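Local coordinates for phenol hydroxylase component phN (Pseudomonas stutzeri, PDB 3U52), which is the diiron subunit of a bacterial phenol hydroxylase and, as in related multicomponent monooxygenases, probably activates dioxygen to hydroxylate phenol, at residues W336-Q341 and P405-E410; K328-H333 and P366-K371; E356-M361 and Y372-Y377. All blocks are in the same frame, centred on the assembly; numbering follows the deposited sequence.

Interaction 1 of 3, residues W336-Q341 and P405-E410; sequences WTTFYQ and PTIFTE
Thr338 lays its hydroxyl against the branches of Ile407, with OG1 3.3 Å from CG2 of Ile407 and 3.5 Å from its CD1. The two side chains slant across each other, so that one oxygen meets both methyl ends of the isoleucine. This is van der Waals contact: the polar need of Thr338 OG1 is met within its own helix, by a hydrogen bond to Gln334 O. A chi1 of -63° sets OG1 beside the backbone N and CG2 anti to it, and the methyl of Thr338 lies between Ile407 CG2, at 4.1 Å, and Pro405 CG, at 4.3 Å. Thr406 is the centre of an inverse gamma turn, closed by a weak bond of 2.8 Å from Ile407 N to Pro405 O, which brings both neighbours of Thr406 to the helix. Behind this layer, Ile407 CG1 sits 3.8 Å above the centre of the Phe408 ring. Apolar side chains of another protein chain pack on Thr338 and Ile407, and Leu335 also touches the isoleucine. The contact is helix-against-loop packing beside a xenon site seen in the crystal, formed by Phe339, Ile404 and Pro405.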
loop_
_atom_site.group_PDB
_atom_site.type_symbol
_atom_site.label_atom_id
_atom_site.label_comp_id
_atom_site.label_asym_id
_atom_site.label_seq_id
_atom_site.Cartn_x
_atom_site.Cartn_y
_atom_site.Cartn_z
ATOM N N TRP A 336 -10.368 -26.712 24.870
ATOM C CA TRP A 336 -9.629 -27.336 23.761
ATOM C C TRP A 336 -9.999 -28.790 23.727
ATOM O O TRP A 336 -10.257 -29.400 22.684
ATOM C CB TRP A 336 -8.123 -27.184 23.928
ATOM C CG TRP A 336 -7.296 -27.803 22.806
ATOM C CD1 TRP A 336 -6.465 -28.912 22.893
ATOM C CD2 TRP A 336 -7.241 -27.375 21.443
ATOM N NE1 TRP A 336 -5.865 -29.146 21.671
ATOM C CE2 TRP A 336 -6.300 -28.203 20.777
ATOM C CE3 TRP A 336 -7.851 -26.324 20.727
ATOM C CZ2 TRP A 336 -5.979 -28.032 19.437
ATOM C CZ3 TRP A 336 -7.530 -26.165 19.395
ATOM C CH2 TRP A 336 -6.602 -27.014 18.766
ATOM N N THR A 337 -10.002 -29.371 24.906
ATOM C CA THR A 337 -10.462 -30.769 25.089
ATOM C C THR A 337 -11.954 -31.066 24.600
ATOM O O THR A 337 -12.239 -32.118 23.959
ATOM C CB THR A 337 -9.964 -31.130 26.540
ATOM O OG1 THR A 337 -8.846 -32.027 26.532
ATOM C CG2 THR A 337 -10.931 -31.326 27.531
ATOM N N THR A 338 -12.856 -30.117 24.790
ATOM C CA THR A 338 -14.200 -30.148 24.216
ATOM C C THR A 338 -14.173 -30.142 22.698
ATOM O O THR A 338 -14.826 -30.980 22.057
ATOM C CB THR A 338 -14.994 -28.934 24.721
ATOM O OG1 THR A 338 -15.098 -29.086 26.144
ATOM C CG2 THR A 338 -16.387 -28.832 24.088
ATOM N N PHE A 339 -13.417 -29.211 22.106
ATOM C CA PHE A 339 -13.380 -29.097 20.656
ATOM C C PHE A 339 -12.657 -30.279 20.044
ATOM O O PHE A 339 -13.059 -30.776 18.980
ATOM C CB PHE A 339 -12.793 -27.762 20.207
ATOM C CG PHE A 339 -13.804 -26.618 20.255
ATOM C CD1 PHE A 339 -13.829 -25.730 21.311
ATOM C CD2 PHE A 339 -14.742 -26.479 19.255
ATOM C CE1 PHE A 339 -14.734 -24.667 21.338
ATOM C CE2 PHE A 339 -15.641 -25.414 19.252
ATOM C CZ PHE A 339 -15.656 -24.521 20.318
ATOM N N TYR A 340 -11.625 -30.761 20.715
ATOM C CA TYR A 340 -10.903 -31.976 20.246
ATOM C C TYR A 340 -11.879 -33.170 19.983
ATOM O O TYR A 340 -11.846 -33.786 18.915
ATOM C CB TYR A 340 -9.816 -32.357 21.281
ATOM C CG TYR A 340 -8.969 -33.532 20.919
ATOM C CD1 TYR A 340 -9.386 -34.831 21.215
ATOM C CD2 TYR A 340 -7.775 -33.356 20.266
ATOM C CE1 TYR A 340 -8.614 -35.944 20.867
ATOM C CE2 TYR A 340 -6.969 -34.472 19.937
ATOM C CZ TYR A 340 -7.413 -35.747 20.222
ATOM O OH TYR A 340 -6.616 -36.798 19.873
ATOM N N GLN A 341 -12.747 -33.488 20.954
ATOM C CA GLN A 341 -13.629 -34.670 20.849
ATOM C C GLN A 341 -14.818 -34.449 19.951
ATOM O O GLN A 341 -15.457 -35.401 19.502
ATOM C CB GLN A 341 -14.085 -35.107 22.244
ATOM C CG GLN A 341 -15.086 -34.158 22.910
ATOM C CD GLN A 341 -15.213 -34.433 24.381
ATOM O OE1 GLN A 341 -14.319 -34.113 25.169
ATOM N NE2 GLN A 341 -16.294 -35.075 24.762
ATOM N N PRO A 405 -21.646 -26.001 25.532
ATOM C CA PRO A 405 -21.868 -27.216 26.286
ATOM C C PRO A 405 -21.525 -26.983 27.760
ATOM O O PRO A 405 -20.671 -26.174 28.079
ATOM C CB PRO A 405 -20.855 -28.186 25.713
ATOM C CG PRO A 405 -20.586 -27.762 24.388
ATOM C CD PRO A 405 -20.830 -26.251 24.336
ATOM N N THR A 406 -22.151 -27.724 28.654
ATOM C CA THR A 406 -21.909 -27.522 30.087
ATOM C C THR A 406 -20.614 -28.227 30.529
ATOM O O THR A 406 -20.639 -29.274 31.147
ATOM C CB THR A 406 -23.153 -27.964 30.912
ATOM O OG1 THR A 406 -23.606 -29.223 30.422
ATOM C CG2 THR A 406 -24.260 -27.018 30.625
ATOM N N ILE A 407 -19.477 -27.625 30.215
ATOM C CA ILE A 407 -18.166 -28.289 30.365
ATOM C C ILE A 407 -17.356 -27.669 31.530
ATOM O O ILE A 407 -16.254 -28.121 31.812
ATOM C CB ILE A 407 -17.295 -28.064 29.089
ATOM C CG1 ILE A 407 -17.185 -26.563 28.794
ATOM C CG2 ILE A 407 -17.905 -28.700 27.892
ATOM C CD1 ILE A 407 -16.146 -26.193 27.731
ATOM N N PHE A 408 -17.882 -26.591 32.141
ATOM C CA PHE A 408 -17.140 -25.796 33.104
ATOM C C PHE A 408 -17.283 -26.362 34.501
ATOM O O PHE A 408 -18.297 -26.942 34.823
ATOM C CB PHE A 408 -17.666 -24.354 33.080
ATOM C CG PHE A 408 -17.556 -23.717 31.743
ATOM C CD1 PHE A 408 -18.670 -23.458 30.979
ATOM C CD2 PHE A 408 -16.307 -23.403 31.238
ATOM C CE1 PHE A 408 -18.548 -22.873 29.678
ATOM C CE2 PHE A 408 -16.167 -22.810 29.969
ATOM C CZ PHE A 408 -17.296 -22.560 29.197
ATOM N N THR A 409 -16.289 -26.123 35.350
ATOM C CA THR A 409 -16.249 -26.708 36.710
ATOM C C THR A 409 -16.354 -25.715 37.871
ATOM O O THR A 409 -16.166 -24.499 37.714
ATOM C CB THR A 409 -15.001 -27.587 36.857
ATOM O OG1 THR A 409 -13.822 -26.820 36.521
ATOM C CG2 THR A 409 -15.080 -28.775 35.919
ATOM N N GLU A 410 -16.684 -26.236 39.050
ATOM C CA GLU A 410 -16.918 -25.429 40.225
ATOM C C GLU A 410 -15.576 -24.784 40.621
ATOM O O GLU A 410 -14.500 -25.368 40.452
ATOM C CB GLU A 410 -17.448 -26.312 41.393
ATOM C CG GLU A 410 -18.755 -27.013 41.140
ATOM C CD GLU A 410 -19.950 -26.089 41.351
ATOM O OE1 GLU A 410 -19.742 -24.895 41.599
ATOM O OE2 GLU A 410 -21.108 -26.564 41.313
#

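Interaction 2 of 3, residues K328-H333 and P366-K371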
loop_
_atom_site.group_PDB
_atom_site.type_symbol
_atom_site.label_atom_id
_atom_site.label_comp_id
_atom_site.label_asym_id
_atom_site.label_seq_id
_atom_site.Cartn_x
_atom_site.Cartn_y
_atom_site.Cartn_z
ATOM N N LYS A 328 -9.540 -18.610 34.907
ATOM C CA LYS A 328 -8.463 -18.329 33.969
ATOM C C LYS A 328 -7.411 -19.444 33.974
ATOM O O LYS A 328 -6.713 -19.646 32.956
ATOM C CB LYS A 328 -7.829 -16.930 34.221
ATOM C CG LYS A 328 -6.853 -16.878 35.429
ATOM C CD LYS A 328 -6.367 -15.464 35.635
ATOM C CE LYS A 328 -5.510 -15.350 36.914
ATOM N NZ LYS A 328 -6.329 -14.897 38.044
ATOM N N HIS A 329 -7.314 -20.189 35.092
ATOM C CA HIS A 329 -6.348 -21.299 35.187
ATOM C C HIS A 329 -6.823 -22.592 34.459
ATOM O O HIS A 329 -6.074 -23.564 34.370
ATOM C CB HIS A 329 -6.010 -21.605 36.644
ATOM C CG HIS A 329 -5.500 -20.415 37.388
ATOM N ND1 HIS A 329 -4.299 -19.808 37.081
ATOM C CD2 HIS A 329 -6.036 -19.699 38.402
ATOM C CE1 HIS A 329 -4.117 -18.766 37.880
ATOM N NE2 HIS A 329 -5.155 -18.685 38.695
ATOM N N HIS A 330 -8.074 -22.582 33.979
ATOM C CA HIS A 330 -8.762 -23.826 33.524
ATOM C C HIS A 330 -9.373 -23.696 32.140
ATOM O O HIS A 330 -9.382 -24.647 31.352
ATOM C CB HIS A 330 -9.889 -24.156 34.510
ATOM C CG HIS A 330 -9.398 -24.636 35.850
ATOM N ND1 HIS A 330 -8.844 -25.886 36.035
ATOM C CD2 HIS A 330 -9.360 -24.028 37.056
ATOM C CE1 HIS A 330 -8.501 -26.031 37.303
ATOM N NE2 HIS A 330 -8.811 -24.920 37.943
ATOM N N LEU A 331 -9.860 -22.491 31.841
ATOM C CA LEU A 331 -10.732 -22.220 30.669
ATOM C C LEU A 331 -10.237 -22.761 29.320
ATOM O O LEU A 331 -10.953 -23.519 28.629
ATOM C CB LEU A 331 -10.914 -20.731 30.526
ATOM C CG LEU A 331 -12.268 -20.272 30.086
ATOM C CD1 LEU A 331 -13.375 -20.759 31.101
ATOM C CD2 LEU A 331 -12.198 -18.741 30.110
ATOM N N SER A 332 -9.028 -22.395 28.942
ATOM C CA SER A 332 -8.523 -22.785 27.616
ATOM C C SER A 332 -8.365 -24.294 27.471
ATOM O O SER A 332 -8.638 -24.862 26.416
ATOM C CB SER A 332 -7.222 -22.044 27.311
ATOM O OG SER A 332 -6.151 -22.558 28.076
ATOM N N HIS A 333 -7.972 -24.952 28.555
ATOM C CA HIS A 333 -7.765 -26.404 28.563
ATOM C C HIS A 333 -9.111 -27.188 28.500
ATOM O O HIS A 333 -9.235 -28.160 27.755
ATOM C CB HIS A 333 -6.972 -26.781 29.827
ATOM C CG HIS A 333 -5.806 -25.858 30.105
ATOM N ND1 HIS A 333 -4.742 -25.721 29.230
ATOM C CD2 HIS A 333 -5.580 -24.992 31.125
ATOM C CE1 HIS A 333 -3.893 -24.826 29.712
ATOM N NE2 HIS A 333 -4.370 -24.376 30.862
ATOM N N PRO A 366 1.045 -23.266 36.456
ATOM C CA PRO A 366 1.774 -24.153 37.391
ATOM C C PRO A 366 0.923 -24.952 38.405
ATOM O O PRO A 366 1.339 -26.039 38.864
ATOM C CB PRO A 366 2.709 -23.168 38.125
ATOM C CG PRO A 366 2.010 -21.809 38.007
ATOM C CD PRO A 366 1.399 -21.841 36.647
ATOM N N ASP A 367 -0.260 -24.439 38.713
ATOM C CA ASP A 367 -1.155 -25.010 39.706
ATOM C C ASP A 367 -2.211 -25.972 39.122
ATOM O O ASP A 367 -2.920 -26.621 39.907
ATOM C CB ASP A 367 -1.926 -23.888 40.426
ATOM C CG ASP A 367 -1.013 -22.836 41.038
ATOM O OD1 ASP A 367 -0.274 -23.188 41.980
ATOM O OD2 ASP A 367 -1.039 -21.649 40.590
ATOM N N THR A 368 -2.373 -26.001 37.780
ATOM C CA THR A 368 -3.462 -26.781 37.130
ATOM C C THR A 368 -3.082 -27.693 35.947
ATOM O O THR A 368 -3.688 -28.756 35.784
ATOM C CB THR A 368 -4.579 -25.857 36.619
ATOM O OG1 THR A 368 -4.025 -24.901 35.692
ATOM C CG2 THR A 368 -5.250 -25.099 37.794
ATOM N N PHE A 369 -2.102 -27.311 35.124
ATOM C CA PHE A 369 -1.914 -28.043 33.893
ATOM C C PHE A 369 -1.437 -29.475 34.113
ATOM O O PHE A 369 -2.015 -30.410 33.546
ATOM C CB PHE A 369 -1.001 -27.336 32.910
ATOM C CG PHE A 369 -0.968 -28.011 31.550
ATOM C CD1 PHE A 369 -2.006 -27.826 30.629
ATOM C CD2 PHE A 369 0.107 -28.835 31.197
ATOM C CE1 PHE A 369 -1.965 -28.469 29.385
ATOM C CE2 PHE A 369 0.164 -29.474 29.941
ATOM C CZ PHE A 369 -0.886 -29.273 29.040
ATOM N N ASP A 370 -0.397 -29.656 34.924
ATOM C CA ASP A 370 0.146 -30.998 35.144
ATOM C C ASP A 370 -0.802 -31.884 35.906
ATOM O O ASP A 370 -0.875 -33.086 35.644
ATOM C CB ASP A 370 1.514 -30.935 35.824
ATOM C CG ASP A 370 2.596 -30.416 34.886
ATOM O OD1 ASP A 370 2.380 -30.395 33.658
ATOM O OD2 ASP A 370 3.679 -30.035 35.363
ATOM N N LYS A 371 -1.553 -31.279 36.826
ATOM C CA LYS A 371 -2.510 -32.029 37.636
ATOM C C LYS A 371 -3.730 -32.498 36.835
ATOM O O LYS A 371 -4.136 -33.673 36.902
ATOM C CB LYS A 371 -2.995 -31.170 38.803
ATOM C CG LYS A 371 -3.741 -31.975 39.880
ATOM C CD LYS A 371 -3.863 -31.196 41.191
ATOM C CE LYS A 371 -2.498 -30.634 41.691
ATOM N NZ LYS A 371 -2.614 -29.905 43.011
#
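His329 and Thr368 bring their backbones closest, their CA atoms 6.5 Å apart, where two loops each run into the start of a helix. His330 and Thr368 hold the N-cap positions of those helices, but the Thr368 side chain makes no capping bond to its own helix. It reaches across instead: OG1 donates to His329 O over 2.8 Å, with a C=O...OG1 angle of 143° and the donor tilted 19° from the carbonyl plane. A chi1 of 58° sets that hydroxyl between the backbone N and the carbonyl carbon and leaves CG2 to meet the two histidines. The methyl lies 3.4 Å from His330 CE1 and 3.8 Å from His329 CB. The rotation of the His330 imidazole is fixed by the hydrogen bond between ND1 and Tyr373 OH. A valine in place of Thr368 would lack the hydroxyl, and His329 O would probably lose the hydrogen bond that ties the two helix starts together.

The second layer is aromatic. Phe369 CD1 sits 3.5 Å above one face of the His333 ring, offset toward its rim, while Ser332 OG lies 3.5 Å above the centre of the opposite face. The phenyl and imidazole rings meet obliquely, their centroids 5.3 Å apart. The imidazole is further held by a hydrogen bond between ND1 and Tyr282 OH.

The contact thus joins the beginnings of helices 331-342 and 369-385. Met361 of helix 355-364 touches both His333 and Phe369, helix 254-283 contributes Tyr282, and helix 291-310 meets the loop at Lys328, whose NZ forms a salt bridge with Glu300.

Interaction 3 of 3, residues E356-M361 and Y372-Y377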
loop_
_atom_site.group_PDB
_atom_site.type_symbol
_atom_site.label_atom_id
_atom_site.label_comp_id
_atom_site.label_asym_id
_atom_site.label_seq_id
_atom_site.Cartn_x
_atom_site.Cartn_y
_atom_site.Cartn_z
ATOM N N GLU A 356 6.826 -29.381 23.446
ATOM C CA GLU A 356 7.278 -28.024 23.789
ATOM C C GLU A 356 6.137 -27.055 24.202
ATOM O O GLU A 356 6.304 -26.258 25.100
ATOM C CB GLU A 356 8.119 -27.436 22.648
ATOM C CG GLU A 356 7.498 -27.558 21.244
ATOM C CD GLU A 356 8.002 -28.784 20.417
ATOM O OE1 GLU A 356 8.317 -28.572 19.210
ATOM O OE2 GLU A 356 8.077 -29.933 20.945
ATOM N N GLU A 357 4.983 -27.146 23.540
ATOM C CA GLU A 357 3.805 -26.368 23.906
ATOM C C GLU A 357 3.317 -26.786 25.277
ATOM O O GLU A 357 2.985 -25.967 26.114
ATOM C CB GLU A 357 2.717 -26.569 22.863
ATOM C CG GLU A 357 3.083 -26.048 21.479
ATOM C CD GLU A 357 1.930 -26.240 20.474
ATOM O OE1 GLU A 357 1.817 -27.340 19.851
ATOM O OE2 GLU A 357 1.126 -25.294 20.321
ATOM N N MET A 358 3.312 -28.079 25.535
ATOM C CA MET A 358 2.936 -28.557 26.844
ATOM C C MET A 358 3.842 -28.104 27.976
ATOM O O MET A 358 3.341 -27.789 29.074
ATOM C CB MET A 358 2.780 -30.063 26.820
ATOM C CG MET A 358 1.361 -30.467 26.315
ATOM S SD MET A 358 1.046 -32.175 26.126
ATOM C CE MET A 358 1.087 -32.850 27.782
ATOM N N ASP A 359 5.160 -28.076 27.747
ATOM C CA ASP A 359 6.062 -27.518 28.775
ATOM C C ASP A 359 5.822 -26.016 28.982
ATOM O O ASP A 359 5.897 -25.534 30.109
ATOM C CB ASP A 359 7.541 -27.808 28.460
ATOM C CG ASP A 359 7.836 -29.314 28.311
ATOM O OD1 ASP A 359 7.014 -30.164 28.740
ATOM O OD2 ASP A 359 8.894 -29.644 27.720
ATOM N N TRP A 360 5.518 -25.278 27.907
ATOM C CA TRP A 360 5.072 -23.852 28.034
ATOM C C TRP A 360 3.803 -23.774 28.873
ATOM O O TRP A 360 3.686 -22.964 29.773
ATOM C CB TRP A 360 4.839 -23.227 26.647
ATOM C CG TRP A 360 4.318 -21.762 26.632
ATOM C CD1 TRP A 360 5.065 -20.635 26.690
ATOM C CD2 TRP A 360 2.951 -21.327 26.510
ATOM N NE1 TRP A 360 4.255 -19.499 26.621
ATOM C CE2 TRP A 360 2.951 -19.908 26.509
ATOM C CE3 TRP A 360 1.726 -22.000 26.372
ATOM C CZ2 TRP A 360 1.778 -19.159 26.402
ATOM C CZ3 TRP A 360 0.534 -21.235 26.276
ATOM C CH2 TRP A 360 0.582 -19.841 26.281
ATOM N N MET A 361 2.844 -24.654 28.601
ATOM C CA MET A 361 1.627 -24.725 29.463
ATOM C C MET A 361 1.843 -25.002 30.957
ATOM O O MET A 361 1.198 -24.360 31.775
ATOM C CB MET A 361 0.616 -25.731 28.914
ATOM C CG MET A 361 -0.602 -25.078 28.330
ATOM S SD MET A 361 -0.801 -25.357 26.591
ATOM C CE MET A 361 -1.088 -27.099 26.484
ATOM N N TYR A 372 -4.343 -31.577 36.088
ATOM C CA TYR A 372 -5.651 -31.841 35.467
ATOM C C TYR A 372 -5.602 -32.038 33.979
ATOM O O TYR A 372 -6.467 -32.725 33.454
ATOM C CB TYR A 372 -6.677 -30.730 35.782
ATOM C CG TYR A 372 -6.917 -30.499 37.245
ATOM C CD1 TYR A 372 -6.445 -29.348 37.878
ATOM C CD2 TYR A 372 -7.580 -31.434 37.999
ATOM C CE1 TYR A 372 -6.667 -29.125 39.243
ATOM C CE2 TYR A 372 -7.800 -31.251 39.355
ATOM C CZ TYR A 372 -7.332 -30.095 39.976
ATOM O OH TYR A 372 -7.582 -29.960 41.331
ATOM N N TYR A 373 -4.630 -31.445 33.276
ATOM C CA TYR A 373 -4.711 -31.425 31.811
ATOM C C TYR A 373 -3.690 -32.249 31.047
ATOM O O TYR A 373 -4.053 -32.958 30.106
ATOM C CB TYR A 373 -4.920 -29.972 31.277
ATOM C CG TYR A 373 -6.108 -29.311 31.975
ATOM C CD1 TYR A 373 -5.940 -28.275 32.881
ATOM C CD2 TYR A 373 -7.417 -29.778 31.748
ATOM C CE1 TYR A 373 -7.025 -27.721 33.570
ATOM C CE2 TYR A 373 -8.509 -29.210 32.413
ATOM C CZ TYR A 373 -8.317 -28.195 33.316
ATOM O OH TYR A 373 -9.444 -27.689 33.945
ATOM N N ARG A 374 -2.428 -32.195 31.457
ATOM C CA ARG A 374 -1.367 -33.016 30.864
ATOM C C ARG A 374 -1.759 -34.518 30.747
ATOM O O ARG A 374 -1.570 -35.098 29.696
ATOM C CB ARG A 374 -0.046 -32.816 31.633
ATOM C CG ARG A 374 1.185 -33.533 31.019
ATOM C CD ARG A 374 2.422 -33.230 31.854
ATOM N NE ARG A 374 3.009 -31.938 31.525
ATOM C CZ ARG A 374 3.796 -31.732 30.464
ATOM N NH1 ARG A 374 4.055 -32.727 29.632
ATOM N NH2 ARG A 374 4.325 -30.522 30.226
ATOM N N PRO A 375 -2.328 -35.131 31.814
ATOM C CA PRO A 375 -2.719 -36.546 31.714
ATOM C C PRO A 375 -3.769 -36.826 30.612
ATOM O O PRO A 375 -3.779 -37.897 30.049
ATOM C CB PRO A 375 -3.322 -36.868 33.078
ATOM C CG PRO A 375 -3.131 -35.660 33.944
ATOM C CD PRO A 375 -2.550 -34.560 33.163
ATOM N N ARG A 376 -4.617 -35.839 30.296
ATOM C CA ARG A 376 -5.585 -35.988 29.217
ATOM C C ARG A 376 -4.854 -36.182 27.916
ATOM O O ARG A 376 -5.218 -37.073 27.155
ATOM C CB ARG A 376 -6.452 -34.750 29.065
ATOM C CG ARG A 376 -7.209 -34.387 30.307
ATOM C CD ARG A 376 -8.165 -33.168 30.021
ATOM N NE ARG A 376 -8.971 -32.983 31.232
ATOM C CZ ARG A 376 -10.103 -32.302 31.292
ATOM N NH1 ARG A 376 -10.589 -31.689 30.189
ATOM N NH2 ARG A 376 -10.732 -32.225 32.464
ATOM N N TYR A 377 -3.872 -35.317 27.637
ATOM C CA TYR A 377 -3.109 -35.398 26.373
ATOM C C TYR A 377 -2.246 -36.684 26.331
ATOM O O TYR A 377 -2.108 -37.301 25.284
ATOM C CB TYR A 377 -2.291 -34.115 26.141
ATOM C CG TYR A 377 -3.186 -32.848 26.139
ATOM C CD1 TYR A 377 -4.234 -32.708 25.217
ATOM C CD2 TYR A 377 -2.992 -31.817 27.068
ATOM C CE1 TYR A 377 -5.089 -31.560 25.243
ATOM C CE2 TYR A 377 -3.823 -30.682 27.103
ATOM C CZ TYR A 377 -4.865 -30.574 26.196
ATOM O OH TYR A 377 -5.670 -29.466 26.228
HETATM O O HOH W 1 5.838 -32.105 27.324
#
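Arg374 and Asp359 form the polar link between the two helices, a salt bridge in which NH2 donates to OD1 over 3.1 Å with an N-H...O angle of 145°. OD1 accepts with its anti lone pair and stands 24° out of the guanidinium plane, so the fit is not a flat, two-pronged one. A water completes the bridge, donating to Asp359 OD1 at 2.7 Å and accepting from Arg374 NH1 at 3.0 Å. Arg374 reaches Asp359 by extending with CG anti to its backbone N and then bending at chi3. Over one face of the guanidinium lies Met358 CE, which also presses on the arginine stem, 3.3 Å from its CG. The Met358 sulfur serves the next turn: SD is 3.9 Å from Tyr377 CB and 5.1 Å from the Tyr377 ring centroid, an oblique Met-aromatic contact.

Further out, Asp370 holds Arg374 NE in a second salt bridge, Asp359 and Ser362 share NH2, and the water takes NH1; Ser362 OG also bonds Met358 O. Tyr377 is fixed at its far end by Tyr282 OH. The local axes run 11.1 Å apart at 166°, and a short loop connects helices 355-364 and 369-385: an antiparallel helical hairpin.

Interactions 1 and 2 are buried, whereas interaction 3 is partly buried. Helix 331-342 serves both buried contacts, and helix 369-385 serves interactions 2 and 3. Chemistry follows place: interaction 1 is van der Waals packing of a threonine on isoleucine and proline beside xenon, with no hydrogen bond across it; interaction 2 combines one hydroxyl-to-carbonyl bond with aromatic packing; interaction 3 adds charge and water. The contacts are physically continuous. Phe408 CE2 lies 3.6 Å from Leu331 CD1, joining interactions 1 and 2, while Trp336 CD1 lies 3.5 Å from Tyr377 OH, joining 1 and 3. Phe369 CE1 and Met361 CE, 3.3 Å apart, join 2 and 3. Along the chain, interaction 3 is nested inside the loop closed by interaction 1.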